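Local coordinates for polyketide synthase (Lyngbya majuscula 19L, PDB 3QIT), which acts as a thioesterase in curacin A biosynthesis, probably hydrolysing the chain free, with sulfate elimination and decarboxylation giving a terminal alkene, at residues E127-P131 against D249-Q253. Residues are numbered along the deposited sequence; the frame is centred on the assembly and turned at random.
Sequences ELPLP and DLQQQ
Gln253 reaches from helix 247-256 to the loop that follows strand 120-126 and gives its amide N-H to a backbone carbonyl there, NE2 lying 2.9 Å from O of Leu128. The bond is fairly straight at nitrogen (159°) and nearly in the plane of the Gln253 amide, yet the donor stands 54° above the plane of the Leu128 carbonyl. Glutamine suits this place because its chain, extended beyond CG (chi2 173°), spans the gap and carries both a donor and an acceptor into a buried site. With NE2 bonded to Leu128 O and OE1 to Tyr238 OH, the two ends together fix the amide's rotation, while Asn245 ND2 supplies Leu128 O with a second donor.

Around this polar link the packing is tight. Leu128 covers one face of the amide with CD2, 3.9 Å from CD of Gln253, while Leu130 runs past in the opposite direction at the nitrogen edge, its CG 3.5 Å from NE2. These branched hydrocarbons pack against the amide without competing for its hydrogen bonds. Leu128 itself is buried, its side chain meeting Ala106 and Thr110 of helix 104-115.

Toward the partly exposed margin the contact becomes looser, with CD1 of Leu130 resting about 3.9 Å from both CB of Gln252 and O of Asp249, and no polar bond across. Gln252 bends at its second torsion and bonds through NE2 to Thr256; the Asp249 carboxylate pairs with Arg246.

Glu127 bonds through OE1 to His269 ND1, consistent with a Ser103-His269-Glu127 triad. In this alpha/beta hydrolase fold the probable acid thus follows the sixth strand, not the canonical seventh, and the helix after the seventh packs against its loop.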
ATOM      1  N   GLU B 127      -0.461  20.579 -15.396  1.00 17.06           N
ATOM      2  CA  GLU B 127       0.647  19.696 -15.799  1.00 20.42           C
ATOM      3  C   GLU B 127       0.389  18.238 -15.441  1.00 20.30           C
ATOM      4  O   GLU B 127       1.163  17.584 -14.714  1.00 21.15           O
ATOM      5  CB  GLU B 127       1.967  20.219 -15.234  1.00 19.93           C
ATOM      6  CG  GLU B 127       2.433  21.490 -15.976  1.00 22.16           C
ATOM      7  CD  GLU B 127       3.149  21.157 -17.265  1.00 24.59           C
ATOM      8  OE1 GLU B 127       4.168  20.420 -17.178  1.00 25.91           O
ATOM      9  OE2 GLU B 127       2.703  21.604 -18.357  1.00 22.35           O
ATOM     10  N   LEU B 128      -0.709  17.723 -15.979  1.00 19.63           N
ATOM     11  CA  LEU B 128      -1.113  16.344 -15.767  1.00 20.58           C
ATOM     12  C   LEU B 128      -0.166  15.419 -16.509  1.00 19.31           C
ATOM     13  O   LEU B 128       0.023  15.571 -17.701  1.00 20.87           O
ATOM     14  CB  LEU B 128      -2.548  16.143 -16.285  1.00 19.23           C
ATOM     15  CG  LEU B 128      -3.083  14.721 -16.115  1.00 18.95           C
ATOM     16  CD1 LEU B 128      -3.480  14.452 -14.646  1.00 22.33           C
ATOM     17  CD2 LEU B 128      -4.256  14.492 -17.083  1.00 18.30           C
ATOM     18  N   PRO B 129       0.459  14.467 -15.785  1.00 17.72           N
ATOM     19  CA  PRO B 129       1.317  13.505 -16.505  1.00 24.72           C
ATOM     20  C   PRO B 129       0.512  12.343 -17.085  1.00 27.38           C
ATOM     21  O   PRO B 129      -0.662  12.164 -16.761  1.00 26.76           O
ATOM     22  CB  PRO B 129       2.293  13.020 -15.422  1.00 24.60           C
ATOM     23  CG  PRO B 129       1.662  13.376 -14.090  1.00 28.95           C
ATOM     24  CD  PRO B 129       0.481  14.293 -14.322  1.00 24.55           C
ATOM     25  N   LEU B 130       1.133  11.571 -17.969  1.00 28.88           N
ATOM     26  CA  LEU B 130       0.551  10.313 -18.394  1.00 25.66           C
ATOM     27  C   LEU B 130       1.607   9.258 -18.097  1.00 32.96           C
ATOM     28  O   LEU B 130       2.803   9.525 -18.288  1.00 33.91           O
ATOM     29  CB  LEU B 130       0.242  10.324 -19.889  1.00 31.54           C
ATOM     30  CG  LEU B 130      -1.037  10.974 -20.418  1.00 34.34           C
ATOM     31  CD1 LEU B 130      -1.185  10.667 -21.921  1.00 35.21           C
ATOM     32  CD2 LEU B 130      -2.264  10.498 -19.646  1.00 35.38           C
ATOM     33  N   PRO B 131       1.177   8.082 -17.612  1.00 30.22           N
ATOM     34  CA  PRO B 131       2.091   6.944 -17.465  1.00 34.34           C
ATOM     35  C   PRO B 131       2.686   6.536 -18.805  1.00 34.81           C
ATOM     36  O   PRO B 131       1.990   6.554 -19.834  1.00 34.06           O
ATOM     37  CB  PRO B 131       1.179   5.829 -16.941  1.00 35.19           C
ATOM     38  CG  PRO B 131       0.017   6.519 -16.335  1.00 34.04           C
ATOM     39  CD  PRO B 131      -0.189   7.747 -17.165  1.00 28.63           C
ATOM     40  N   ASP B 249       1.513  13.089 -26.113  1.00 31.39           N
ATOM     41  CA  ASP B 249       0.865  13.027 -24.796  1.00 29.66           C
ATOM     42  C   ASP B 249      -0.230  14.085 -24.696  1.00 28.45           C
ATOM     43  O   ASP B 249      -1.312  13.807 -24.166  1.00 28.32           O
ATOM     44  CB  ASP B 249       1.859  13.248 -23.647  1.00 34.08           C
ATOM     45  CG  ASP B 249       2.933  12.173 -23.569  1.00 40.91           C
ATOM     46  OD1 ASP B 249       2.615  10.995 -23.836  1.00 41.69           O
ATOM     47  OD2 ASP B 249       4.091  12.518 -23.225  1.00 44.09           O
ATOM     48  N   LEU B 250       0.064  15.297 -25.181  1.00 30.47           N
ATOM     49  CA  LEU B 250      -0.947  16.368 -25.240  1.00 25.64           C
ATOM     50  C   LEU B 250      -2.120  15.947 -26.108  1.00 29.26           C
ATOM     51  O   LEU B 250      -3.275  16.161 -25.736  1.00 26.44           O
ATOM     52  CB  LEU B 250      -0.358  17.666 -25.791  1.00 28.75           C
ATOM     53  CG  LEU B 250       0.685  18.399 -24.945  1.00 27.74           C
ATOM     54  CD1 LEU B 250       1.163  19.639 -25.697  1.00 32.86           C
ATOM     55  CD2 LEU B 250       0.124  18.775 -23.595  1.00 27.65           C
ATOM     56  N   GLN B 251      -1.810  15.355 -27.268  1.00 29.41           N
ATOM     57  CA  GLN B 251      -2.825  14.834 -28.174  1.00 31.98           C
ATOM     58  C   GLN B 251      -3.658  13.742 -27.504  1.00 33.79           C
ATOM     59  O   GLN B 251      -4.896  13.745 -27.595  1.00 27.58           O
ATOM     60  CB  GLN B 251      -2.178  14.327 -29.473  1.00 37.99           C
ATOM     61  CG  GLN B 251      -3.158  13.947 -30.586  1.00 47.65           C
ATOM     62  CD  GLN B 251      -4.086  15.084 -31.018  1.00 52.63           C
ATOM     63  OE1 GLN B 251      -5.246  14.846 -31.378  1.00 55.96           O
ATOM     64  NE2 GLN B 251      -3.580  16.320 -30.992  1.00 55.13           N
ATOM     65  N   GLN B 252      -2.982  12.808 -26.833  1.00 32.50           N
ATOM     66  CA  GLN B 252      -3.682  11.742 -26.133  1.00 33.57           C
ATOM     67  C   GLN B 252      -4.647  12.269 -25.085  1.00 28.17           C
ATOM     68  O   GLN B 252      -5.790  11.814 -25.025  1.00 28.34           O
ATOM     69  CB  GLN B 252      -2.705  10.747 -25.501  1.00 33.83           C
ATOM     70  CG  GLN B 252      -3.385   9.484 -24.988  1.00 40.45           C
ATOM     71  CD  GLN B 252      -4.210   8.777 -26.053  1.00 44.07           C
ATOM     72  OE1 GLN B 252      -3.678   8.299 -27.055  1.00 48.74           O
ATOM     73  NE2 GLN B 252      -5.519   8.702 -25.835  1.00 45.14           N
ATOM     74  N   GLN B 253      -4.197  13.221 -24.263  1.00 25.62           N
ATOM     75  CA  GLN B 253      -5.073  13.814 -23.245  1.00 24.45           C
ATOM     76  C   GLN B 253      -6.293  14.493 -23.855  1.00 24.92           C
ATOM     77  O   GLN B 253      -7.408  14.348 -23.343  1.00 26.00           O
ATOM     78  CB  GLN B 253      -4.303  14.780 -22.332  1.00 23.16           C
ATOM     79  CG  GLN B 253      -3.365  14.023 -21.368  1.00 26.11           C
ATOM     80  CD  GLN B 253      -2.460  14.947 -20.555  1.00 27.86           C
ATOM     81  OE1 GLN B 253      -2.632  16.155 -20.550  1.00 35.36           O
ATOM     82  NE2 GLN B 253      -1.502  14.366 -19.851  1.00 26.86           N
TER